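Local coordinates for Ras-related protein Rab-21 (Homo sapiens, PDB 1Z08), which belongs to the Rab branch of the Ras family of small GTPases and binds phosphoaminophosphonic acid-guanylate ester and a magnesium ion in a P-loop fold, at residues V9-E14 / G81-Y86; G18-V23 / I59-G64; V85-D90 / G118-L123. The protein carries 1 engineered substitution. All blocks are in the same frame, centred on the assembly; numbering follows the deposited sequence.

Interaction 1 of 3, residues V9-E14 / G81-Y86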
loop_
_atom_site.group_PDB
_atom_site.type_symbol
_atom_site.label_atom_id
_atom_site.label_comp_id
_atom_site.label_asym_id
_atom_site.label_seq_id
_atom_site.Cartn_x
_atom_site.Cartn_y
_atom_site.Cartn_z
ATOM N N VAL A 9 -5.749 7.842 0.555
ATOM C CA VAL A 9 -4.956 6.634 0.755
ATOM C C VAL A 9 -3.478 7.015 0.866
ATOM O O VAL A 9 -2.972 7.802 0.065
ATOM C CB VAL A 9 -5.195 5.615 -0.403
ATOM C CG1 VAL A 9 -4.240 4.440 -0.317
ATOM C CG2 VAL A 9 -6.642 5.124 -0.391
ATOM N N VAL A 10 -2.798 6.472 1.874
ATOM C CA VAL A 10 -1.379 6.750 2.088
ATOM C C VAL A 10 -0.550 5.471 1.931
ATOM O O VAL A 10 -0.940 4.409 2.413
ATOM C CB VAL A 10 -1.131 7.430 3.475
ATOM C CG1 VAL A 10 -1.584 6.539 4.632
ATOM C CG2 VAL A 10 0.325 7.842 3.642
ATOM N N LEU A 11 0.573 5.582 1.229
ATOM C CA LEU A 11 1.531 4.485 1.134
ATOM C C LEU A 11 2.662 4.701 2.132
ATOM O O LEU A 11 3.244 5.788 2.215
ATOM C CB LEU A 11 2.075 4.338 -0.293
ATOM C CG LEU A 11 1.191 3.556 -1.273
ATOM C CD1 LEU A 11 0.109 4.442 -1.886
ATOM C CD2 LEU A 11 2.031 2.917 -2.364
ATOM N N LEU A 12 2.952 3.662 2.908
ATOM C CA LEU A 12 4.017 3.716 3.899
ATOM C C LEU A 12 4.929 2.508 3.741
ATOM O O LEU A 12 4.501 1.460 3.253
ATOM C CB LEU A 12 3.432 3.783 5.317
ATOM C CG LEU A 12 2.519 4.985 5.612
ATOM C CD1 LEU A 12 1.591 4.720 6.787
ATOM C CD2 LEU A 12 3.328 6.262 5.826
ATOM N N GLY A 13 6.190 2.667 4.135
ATOM C CA GLY A 13 7.161 1.578 4.068
ATOM C C GLY A 13 8.586 2.056 3.870
ATOM O O GLY A 13 8.820 3.210 3.509
ATOM N N GLU A 14 9.534 1.150 4.090
ATOM C CA GLU A 14 10.969 1.450 4.007
ATOM C C GLU A 14 11.430 1.868 2.609
ATOM O O GLU A 14 10.695 1.720 1.629
ATOM C CB GLU A 14 11.784 0.250 4.499
ATOM C CG GLU A 14 11.532 -0.117 5.956
ATOM C CD GLU A 14 11.971 0.974 6.921
ATOM O OE1 GLU A 14 13.195 1.190 7.067
ATOM O OE2 GLU A 14 11.091 1.607 7.542
ATOM N N GLY A 81 -7.647 4.936 4.037
ATOM C CA GLY A 81 -6.932 3.687 3.806
ATOM C C GLY A 81 -5.433 3.883 3.898
ATOM O O GLY A 81 -4.920 4.972 3.637
ATOM N N ALA A 82 -4.730 2.824 4.284
ATOM C CA ALA A 82 -3.277 2.850 4.326
ATOM C C ALA A 82 -2.726 1.591 3.682
ATOM O O ALA A 82 -3.216 0.489 3.937
ATOM C CB ALA A 82 -2.780 2.985 5.755
ATOM N N ILE A 83 -1.713 1.771 2.841
ATOM C CA ILE A 83 -1.071 0.668 2.139
ATOM C C ILE A 83 0.344 0.538 2.687
ATOM O O ILE A 83 1.222 1.354 2.388
ATOM C CB ILE A 83 -1.056 0.890 0.608
ATOM C CG1 ILE A 83 -2.488 1.039 0.073
ATOM C CG2 ILE A 83 -0.331 -0.258 -0.095
ATOM C CD1 ILE A 83 -2.567 1.360 -1.413
ATOM N N LEU A 84 0.548 -0.482 3.512
ATOM C CA LEU A 84 1.835 -0.696 4.151
ATOM C C LEU A 84 2.629 -1.692 3.326
ATOM O O LEU A 84 2.318 -2.885 3.289
ATOM C CB LEU A 84 1.663 -1.170 5.599
ATOM C CG LEU A 84 0.747 -0.350 6.518
ATOM C CD1 LEU A 84 0.795 -0.914 7.918
ATOM C CD2 LEU A 84 1.115 1.123 6.546
ATOM N N VAL A 85 3.650 -1.177 2.654
ATOM C CA VAL A 85 4.381 -1.932 1.645
ATOM C C VAL A 85 5.688 -2.477 2.210
ATOM O O VAL A 85 6.436 -1.758 2.871
ATOM C CB VAL A 85 4.681 -1.058 0.390
ATOM C CG1 VAL A 85 5.264 -1.904 -0.741
ATOM C CG2 VAL A 85 3.419 -0.340 -0.086
ATOM N N TYR A 86 5.946 -3.755 1.951
ATOM C CA TYR A 86 7.254 -4.332 2.214
ATOM C C TYR A 86 7.787 -5.063 0.980
ATOM O O TYR A 86 7.052 -5.312 0.018
ATOM C CB TYR A 86 7.222 -5.251 3.442
ATOM C CG TYR A 86 6.442 -6.528 3.254
ATOM C CD1 TYR A 86 7.083 -7.705 2.863
ATOM C CD2 TYR A 86 5.067 -6.568 3.482
ATOM C CE1 TYR A 86 6.373 -8.883 2.687
ATOM C CE2 TYR A 86 4.343 -7.745 3.312
ATOM C CZ TYR A 86 5.009 -8.900 2.916
ATOM O OH TYR A 86 4.312 -10.070 2.743
HETATM O O HOH W 1 8.254 -1.627 4.903
#
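The carbonyl oxygen of Val-10 is held twice by the neighbouring strand: Ile-83 N donates to it at 2.8 Å with an N-H...O angle of 175°, and the CA-H of Ala-82 leans on it. This belongs to a parallel beta ladder at the centre of the P-loop NTPase sheet, where strand 5-12 lies beside strand 81-87. Their axes are 4.7 Å apart and run within 18° of one direction. The main chains alternate as parallel strands do: Val-10 N donates to Gly-81 O, Leu-12 N to Ile-83 O at 2.9 Å, and Val-85 N to Leu-12 O at 2.8 Å. The CA-H groups of Val-9 and Leu-11 make additional CA-H...O contacts with Gly-81 O and Ile-83 O.

Side chains sort onto two faces. On one, Ile-83 sits between two neighbours: its CD1 meets Val-9 CG1 at 3.7 Å, while its CB lies against Leu-11 CG as those two chains run side by side. Val-9 CG1 reaches across because it stands opposite the backbone N about CA-CB (chi1 172°). Helix 156-168 covers this face, with Phe-160 and Leu-163 on Ile-83. On the other face Leu-12 and Leu-84 point the same way, CD1 touching CD2 at 3.6 Å, and Val-10 CG1 lies beside the methyl of Ala-82; helix 91-108 packs here through Trp-100 on Leu-12 and Val-101 on Leu-84.

Past the last paired amide the segment leads into the phosphate-binding loop, and Gly-13 O accepts from Lys-19 NZ. One water joins the two segments here, donating to Val-85 O at 2.7 Å and accepting from Glu-14 N at 3.2 Å.

Interaction 2 of 3, residues G18-V23 / I59-G64. With MG (magnesium ion), chain E; GNP (phosphoaminophosphonic acid-guanylate ester), chain F.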
loop_
_atom_site.group_PDB
_atom_site.type_symbol
_atom_site.label_atom_id
_atom_site.label_comp_id
_atom_site.label_asym_id
_atom_site.label_seq_id
_atom_site.Cartn_x
_atom_site.Cartn_y
_atom_site.Cartn_z
ATOM N N GLY A 18 9.195 -0.121 -2.840
ATOM C CA GLY A 18 8.511 0.101 -4.115
ATOM C C GLY A 18 7.219 0.900 -4.039
ATOM O O GLY A 18 6.330 0.712 -4.868
ATOM N N LYS A 19 7.119 1.796 -3.055
ATOM C CA LYS A 19 5.930 2.643 -2.884
ATOM C C LYS A 19 5.635 3.454 -4.148
ATOM O O LYS A 19 4.535 3.375 -4.706
ATOM C CB LYS A 19 6.097 3.597 -1.693
ATOM C CG LYS A 19 6.301 2.926 -0.341
ATOM C CD LYS A 19 6.472 3.943 0.797
ATOM C CE LYS A 19 7.754 4.767 0.687
ATOM N NZ LYS A 19 9.002 3.938 0.666
ATOM N N THR A 20 6.625 4.224 -4.599
ATOM C CA THR A 20 6.470 5.058 -5.792
ATOM C C THR A 20 6.197 4.191 -7.016
ATOM O O THR A 20 5.343 4.528 -7.838
ATOM C CB THR A 20 7.701 5.958 -6.032
ATOM O OG1 THR A 20 7.954 6.738 -4.853
ATOM C CG2 THR A 20 7.479 6.900 -7.215
ATOM N N SER A 21 6.909 3.068 -7.119
ATOM C CA SER A 21 6.719 2.136 -8.229
ATOM C C SER A 21 5.282 1.617 -8.319
ATOM O O SER A 21 4.752 1.448 -9.419
ATOM C CB SER A 21 7.710 0.972 -8.151
ATOM O OG SER A 21 9.041 1.428 -8.347
ATOM N N LEU A 22 4.656 1.368 -7.170
ATOM C CA LEU A 22 3.258 0.933 -7.154
ATOM C C LEU A 22 2.342 2.020 -7.713
ATOM O O LEU A 22 1.492 1.743 -8.558
ATOM C CB LEU A 22 2.812 0.519 -5.744
ATOM C CG LEU A 22 3.349 -0.822 -5.217
ATOM C CD1 LEU A 22 3.074 -0.966 -3.730
ATOM C CD2 LEU A 22 2.771 -2.004 -5.977
ATOM N N VAL A 23 2.540 3.255 -7.253
ATOM C CA VAL A 23 1.711 4.384 -7.676
ATOM C C VAL A 23 1.944 4.712 -9.156
ATOM O O VAL A 23 0.988 4.874 -9.921
ATOM C CB VAL A 23 1.954 5.641 -6.803
ATOM C CG1 VAL A 23 1.005 6.771 -7.211
ATOM C CG2 VAL A 23 1.778 5.320 -5.322
ATOM N N ILE A 59 -4.082 9.590 -3.704
ATOM C CA ILE A 59 -3.053 8.607 -3.388
ATOM C C ILE A 59 -1.770 9.317 -2.973
ATOM O O ILE A 59 -1.087 9.923 -3.804
ATOM C CB ILE A 59 -2.783 7.648 -4.580
ATOM C CG1 ILE A 59 -4.072 6.919 -4.991
ATOM C CG2 ILE A 59 -1.669 6.650 -4.232
ATOM C CD1 ILE A 59 -3.965 6.143 -6.295
ATOM N N TRP A 60 -1.458 9.228 -1.683
ATOM C CA TRP A 60 -0.288 9.879 -1.106
ATOM C C TRP A 60 0.931 8.970 -1.096
ATOM O O TRP A 60 0.853 7.827 -0.642
ATOM C CB TRP A 60 -0.584 10.341 0.320
ATOM C CG TRP A 60 -1.371 11.601 0.384
ATOM C CD1 TRP A 60 -2.721 11.731 0.235
ATOM C CD2 TRP A 60 -0.860 12.918 0.611
ATOM N NE1 TRP A 60 -3.084 13.053 0.352
ATOM C CE2 TRP A 60 -1.961 13.803 0.586
ATOM C CE3 TRP A 60 0.423 13.440 0.826
ATOM C CZ2 TRP A 60 -1.820 15.184 0.774
ATOM C CZ3 TRP A 60 0.565 14.813 1.016
ATOM C CH2 TRP A 60 -0.552 15.670 0.985
ATOM N N ASP A 61 2.042 9.499 -1.605
ATOM C CA ASP A 61 3.350 8.847 -1.567
ATOM C C ASP A 61 4.189 9.531 -0.485
ATOM O O ASP A 61 4.012 10.724 -0.229
ATOM C CB ASP A 61 4.036 8.982 -2.928
ATOM C CG ASP A 61 5.147 7.959 -3.146
ATOM O OD1 ASP A 61 5.431 7.138 -2.247
ATOM O OD2 ASP A 61 5.739 7.983 -4.245
ATOM N N THR A 62 5.091 8.779 0.144
ATOM C CA THR A 62 5.926 9.302 1.237
ATOM C C THR A 62 7.411 9.004 1.040
ATOM O O THR A 62 7.779 8.112 0.278
ATOM C CB THR A 62 5.510 8.722 2.619
ATOM O OG1 THR A 62 5.446 7.290 2.548
ATOM C CG2 THR A 62 4.167 9.272 3.073
ATOM N N ALA A 63 8.258 9.760 1.735
ATOM C CA ALA A 63 9.685 9.470 1.795
ATOM C C ALA A 63 9.911 8.341 2.797
ATOM O O ALA A 63 9.636 8.498 3.987
ATOM C CB ALA A 63 10.461 10.715 2.204
ATOM N N GLY A 64 10.404 7.203 2.311
ATOM C CA GLY A 64 10.584 6.014 3.145
ATOM C C GLY A 64 11.819 6.041 4.026
ATOM O O GLY A 64 11.943 5.241 4.958
HETATM MG MG MG E . 9.493 6.598 -3.573
HETATM P PG GNP F . 11.622 5.762 -1.400
HETATM O O1G GNP F . 13.066 6.028 -1.044
HETATM O O2G GNP F . 11.032 6.719 -2.403
HETATM O O3G GNP F . 10.926 5.714 -0.069
HETATM N N3B GNP F . 11.518 4.296 -2.052
HETATM P PB GNP F . 10.251 3.603 -2.740
HETATM O O1B GNP F . 9.517 2.762 -1.771
HETATM O O2B GNP F . 9.456 4.640 -3.440
HETATM O O3A GNP F . 10.777 2.603 -3.785
HETATM P PA GNP F . 10.879 2.760 -5.314
HETATM O O1A GNP F . 9.537 2.647 -5.919
HETATM O O2A GNP F . 11.695 3.934 -5.710
HETATM O "O5'" GNP F . 11.660 1.473 -5.773
HETATM C "C5'" GNP F . 12.888 1.115 -5.140
HETATM C "C4'" GNP F . 13.590 0.038 -5.948
HETATM O "O4'" GNP F . 12.787 -1.170 -5.963
HETATM C "C3'" GNP F . 13.852 0.390 -7.408
HETATM O "O3'" GNP F . 15.105 -0.157 -7.773
HETATM C "C2'" GNP F . 12.676 -0.273 -8.125
HETATM O "O2'" GNP F . 12.912 -0.570 -9.487
HETATM C "C1'" GNP F . 12.527 -1.549 -7.301
HETATM N N9 GNP F . 11.198 -2.147 -7.391
HETATM C C8 GNP F . 9.991 -1.565 -7.075
HETATM N N7 GNP F . 8.969 -2.352 -7.267
HETATM C C5 GNP F . 9.533 -3.533 -7.741
HETATM C C6 GNP F . 8.928 -4.759 -8.127
HETATM O O6 GNP F . 7.726 -5.055 -8.123
HETATM N N1 GNP F . 9.865 -5.711 -8.543
HETATM C C2 GNP F . 11.224 -5.496 -8.589
HETATM N N2 GNP F . 11.979 -6.517 -9.018
HETATM N N3 GNP F . 11.802 -4.357 -8.229
HETATM C C4 GNP F . 10.904 -3.420 -7.822
HETATM O O HOH W 2 8.147 6.807 -1.992
HETATM O O HOH W 3 10.758 6.445 -5.165
#
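Ile-59, on the last part of strand 54-61, meets both methyls of Val-23: Ile-59 CG2 lies 3.9 Å from Val-23 CG2 and close to Val-23 CG1 as well. The two side chains overlap antiparallel, each reaching past the other, joining the sheet to the helix that follows the P-loop (Walker A motif). The strand then runs into the Asp-61 to Gly-64 sequence, the DxxG motif of Ras-family proteins.

Asp-61 is the polar centre of the contact. With CG anti to the backbone N (chi1 -160°), its carboxylate extends toward the helix start, and Thr-20 OG1 donates to the syn lone pair of OD2 at 2.6 Å. The same hydroxyl oxygen binds the magnesium ion at 2.0 Å, so Asp-61 orients a first-shell ligand from the second shell. Its OD1 takes a hydrogen from a metal-bound water at 2.7 Å, giving a second, indirect hold on the ion. GNP O2G and O2B, another water and Thr-38 complete the coordination.

Thr-62 O accepts the other hydrogen of the water on OD1, fixing its orientation, while its side chain crosses that of Lys-19 at about a right angle; its OG1 is hydrogen-bonded to Leu-11 O.

Gly-64 N closes the segment on the terminal phosphate, donating to GNP O3G at 2.9 Å. Lys-19 arrives at the same oxygen from the helix: its chain bends at chi3 and chi4, curling round O1B, and Gly-13 O takes a further bond from the amine. The ammonium thus spans two phosphates, NZ lying 2.7 Å from GNP O3G and 2.8 Å from O1B.

Interaction 3 of 3, residues V85-D90 / G118-L123. With GNP (phosphoaminophosphonic acid-guanylate ester), chain F.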
loop_
_atom_site.group_PDB
_atom_site.type_symbol
_atom_site.label_atom_id
_atom_site.label_comp_id
_atom_site.label_asym_id
_atom_site.label_seq_id
_atom_site.Cartn_x
_atom_site.Cartn_y
_atom_site.Cartn_z
ATOM N N VAL A 85 3.650 -1.177 2.654
ATOM C CA VAL A 85 4.381 -1.932 1.645
ATOM C C VAL A 85 5.688 -2.477 2.210
ATOM O O VAL A 85 6.436 -1.758 2.871
ATOM C CB VAL A 85 4.681 -1.058 0.390
ATOM C CG1 VAL A 85 5.264 -1.904 -0.741
ATOM C CG2 VAL A 85 3.419 -0.340 -0.086
ATOM N N TYR A 86 5.946 -3.755 1.951
ATOM C CA TYR A 86 7.254 -4.332 2.214
ATOM C C TYR A 86 7.787 -5.063 0.980
ATOM O O TYR A 86 7.052 -5.312 0.018
ATOM C CB TYR A 86 7.222 -5.251 3.442
ATOM C CG TYR A 86 6.442 -6.528 3.254
ATOM C CD1 TYR A 86 7.083 -7.705 2.863
ATOM C CD2 TYR A 86 5.067 -6.568 3.482
ATOM C CE1 TYR A 86 6.373 -8.883 2.687
ATOM C CE2 TYR A 86 4.343 -7.745 3.312
ATOM C CZ TYR A 86 5.009 -8.900 2.916
ATOM O OH TYR A 86 4.312 -10.070 2.743
ATOM N N ASP A 87 9.075 -5.386 1.038
ATOM C CA ASP A 87 9.814 -6.058 -0.012
ATOM C C ASP A 87 9.915 -7.530 0.407
ATOM O O ASP A 87 10.436 -7.830 1.482
ATOM C CB ASP A 87 11.201 -5.399 -0.089
ATOM C CG ASP A 87 12.111 -6.001 -1.153
ATOM O OD1 ASP A 87 13.070 -5.299 -1.540
ATOM O OD2 ASP A 87 11.897 -7.153 -1.593
ATOM N N ILE A 88 9.401 -8.437 -0.425
ATOM C CA ILE A 88 9.385 -9.872 -0.077
ATOM C C ILE A 88 10.784 -10.485 0.056
ATOM O O ILE A 88 10.937 -11.558 0.645
ATOM C CB ILE A 88 8.523 -10.740 -1.044
ATOM C CG1 ILE A 88 9.119 -10.767 -2.461
ATOM C CG2 ILE A 88 7.063 -10.286 -1.028
ATOM C CD1 ILE A 88 8.865 -12.064 -3.203
ATOM N N THR A 89 11.787 -9.805 -0.497
ATOM C CA THR A 89 13.182 -10.242 -0.410
ATOM C C THR A 89 13.898 -9.647 0.804
ATOM O O THR A 89 15.061 -9.968 1.068
ATOM C CB THR A 89 13.988 -9.869 -1.690
ATOM O OG1 THR A 89 14.245 -8.456 -1.709
ATOM C CG2 THR A 89 13.235 -10.273 -2.951
ATOM N N ASP A 90 13.207 -8.780 1.541
ATOM C CA ASP A 90 13.815 -8.062 2.657
ATOM C C ASP A 90 13.005 -8.246 3.941
ATOM O O ASP A 90 11.942 -7.639 4.107
ATOM C CB ASP A 90 13.960 -6.574 2.307
ATOM C CG ASP A 90 14.844 -5.825 3.288
ATOM O OD1 ASP A 90 14.377 -5.511 4.397
ATOM O OD2 ASP A 90 16.010 -5.538 2.943
ATOM N N GLY A 118 2.955 -7.277 0.170
ATOM C CA GLY A 118 4.229 -7.898 -0.168
ATOM C C GLY A 118 4.537 -7.657 -1.627
ATOM O O GLY A 118 3.998 -8.336 -2.505
ATOM N N ASN A 119 5.399 -6.678 -1.875
ATOM C CA ASN A 119 5.774 -6.285 -3.226
ATOM C C ASN A 119 7.025 -7.004 -3.722
ATOM O O ASN A 119 7.799 -7.550 -2.927
ATOM C CB ASN A 119 5.948 -4.762 -3.308
ATOM C CG ASN A 119 6.136 -4.264 -4.735
ATOM O OD1 ASN A 119 5.416 -4.670 -5.651
ATOM N ND2 ASN A 119 7.114 -3.383 -4.927
ATOM N N LYS A 120 7.200 -6.995 -5.044
ATOM C CA LYS A 120 8.337 -7.622 -5.737
ATOM C C LYS A 120 8.187 -9.143 -5.847
ATOM O O LYS A 120 9.176 -9.876 -5.778
ATOM C CB LYS A 120 9.688 -7.252 -5.092
ATOM C CG LYS A 120 9.946 -5.758 -4.939
ATOM C CD LYS A 120 11.407 -5.490 -4.625
ATOM C CE LYS A 120 11.632 -4.027 -4.277
ATOM N NZ LYS A 120 13.068 -3.751 -3.963
ATOM N N ILE A 121 6.955 -9.616 -6.045
ATOM C CA ILE A 121 6.712 -11.064 -6.165
ATOM C C ILE A 121 7.364 -11.687 -7.408
ATOM O O ILE A 121 7.485 -12.912 -7.511
ATOM C CB ILE A 121 5.208 -11.456 -6.059
ATOM C CG1 ILE A 121 4.389 -10.829 -7.198
ATOM C CG2 ILE A 121 4.666 -11.111 -4.666
ATOM C CD1 ILE A 121 2.950 -11.333 -7.291
ATOM N N ASP A 122 7.797 -10.836 -8.337
ATOM C CA ASP A 122 8.595 -11.278 -9.483
ATOM C C ASP A 122 9.970 -11.791 -9.037
ATOM O O ASP A 122 10.654 -12.497 -9.786
ATOM C CB ASP A 122 8.741 -10.150 -10.514
ATOM C CG ASP A 122 9.403 -8.909 -9.940
ATOM O OD1 ASP A 122 8.765 -8.208 -9.126
ATOM O OD2 ASP A 122 10.564 -8.636 -10.309
ATOM N N LEU A 123 10.356 -11.437 -7.811
ATOM C CA LEU A 123 11.603 -11.896 -7.206
ATOM C C LEU A 123 11.364 -13.027 -6.200
ATOM O O LEU A 123 12.053 -13.124 -5.183
ATOM C CB LEU A 123 12.336 -10.722 -6.542
ATOM C CG LEU A 123 12.713 -9.505 -7.393
ATOM C CD1 LEU A 123 13.391 -8.447 -6.524
ATOM C CD2 LEU A 123 13.612 -9.894 -8.565
HETATM P PG GNP F . 11.622 5.762 -1.400
HETATM O O1G GNP F . 13.066 6.028 -1.044
HETATM O O2G GNP F . 11.032 6.719 -2.403
HETATM O O3G GNP F . 10.926 5.714 -0.069
HETATM N N3B GNP F . 11.518 4.296 -2.052
HETATM P PB GNP F . 10.251 3.603 -2.740
HETATM O O1B GNP F . 9.517 2.762 -1.771
HETATM O O2B GNP F . 9.456 4.640 -3.440
HETATM O O3A GNP F . 10.777 2.603 -3.785
HETATM P PA GNP F . 10.879 2.760 -5.314
HETATM O O1A GNP F . 9.537 2.647 -5.919
HETATM O O2A GNP F . 11.695 3.934 -5.710
HETATM O "O5'" GNP F . 11.660 1.473 -5.773
HETATM C "C5'" GNP F . 12.888 1.115 -5.140
HETATM C "C4'" GNP F . 13.590 0.038 -5.948
HETATM O "O4'" GNP F . 12.787 -1.170 -5.963
HETATM C "C3'" GNP F . 13.852 0.390 -7.408
HETATM O "O3'" GNP F . 15.105 -0.157 -7.773
HETATM C "C2'" GNP F . 12.676 -0.273 -8.125
HETATM O "O2'" GNP F . 12.912 -0.570 -9.487
HETATM C "C1'" GNP F . 12.527 -1.549 -7.301
HETATM N N9 GNP F . 11.198 -2.147 -7.391
HETATM C C8 GNP F . 9.991 -1.565 -7.075
HETATM N N7 GNP F . 8.969 -2.352 -7.267
HETATM C C5 GNP F . 9.533 -3.533 -7.741
HETATM C C6 GNP F . 8.928 -4.759 -8.127
HETATM O O6 GNP F . 7.726 -5.055 -8.123
HETATM N N1 GNP F . 9.865 -5.711 -8.543
HETATM C C2 GNP F . 11.224 -5.496 -8.589
HETATM N N2 GNP F . 11.979 -6.517 -9.018
HETATM N N3 GNP F . 11.802 -4.357 -8.229
HETATM C C4 GNP F . 10.904 -3.420 -7.822
#
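The Tyr-86 ring carries Gly-118 CA over one face, 3.6 Å from the ring centroid and 22° off the normal, a CH-pi contact offset toward the rim; Phe-94 meets the ring edge-to-face. A second flat group, the guanine base, has Lys-120 CG above its plane, 3.5 Å from GNP C6. At the base edge Asp-122 faces the ring nitrogen and the amino group: OD1 accepts from N1 at 2.8 Å and OD2 from N2 at 2.9 Å, the former nearly straight. Asn-119, Lys-120 and Asp-122 form the NKxD motif of Ras-family proteins, which here recognises the base, at the end of the beta-alpha-beta unit made by strand 81-87, helix 91-108 and strand 113-119.

The strands pair in parallel, Asn-119 N donating to Tyr-86 O and Ile-88 N to Asn-119 O. Asn-119 is itself steadied from elsewhere, by Thr-148 at OD1 and by Val-17 O at ND2.

Lys-120, extended beyond CG, runs over the face of the base toward the sugar and a salt bridge with Asp-87: NZ lies 2.9 Å from OD1 and approaches from 55° above the carboxylate plane. Cys-16 O takes a further bond from the ammonium. The other oxygen, Asp-87 OD2, accepts from Thr-89 N in an Asx turn and from Thr-89 OG1 at 2.7 Å, both on the same face of the carboxylate, which fixes its rotation. Next along the turn, Ile-88 CD1 lies against Ile-121 CA, and Thr-89 CG2 touches Leu-123 CB at 3.7 Å.

In the fold
From the N terminus, strand 5-12 opens interaction 1 and leads directly through the phosphate-binding loop into helix 19-28, which opens interaction 2. That contact closes first, at residues 59-64, so its loop is nested within the larger one that interaction 1 closes at 81-86. Interaction 3 opens where interaction 1 ends, sharing Val-85 and Tyr-86, and closes at 118-123 after helix 91-108; it therefore follows interaction 2 in series. Strand 5-12 stands between 54-61 and 81-87 in the sheet, and 81-87 continues the row to 113-119. Interactions 2 and 3 approach GNP at phosphates and base respectively, and meet where Leu-22 packs on Val-85 and Asn-119.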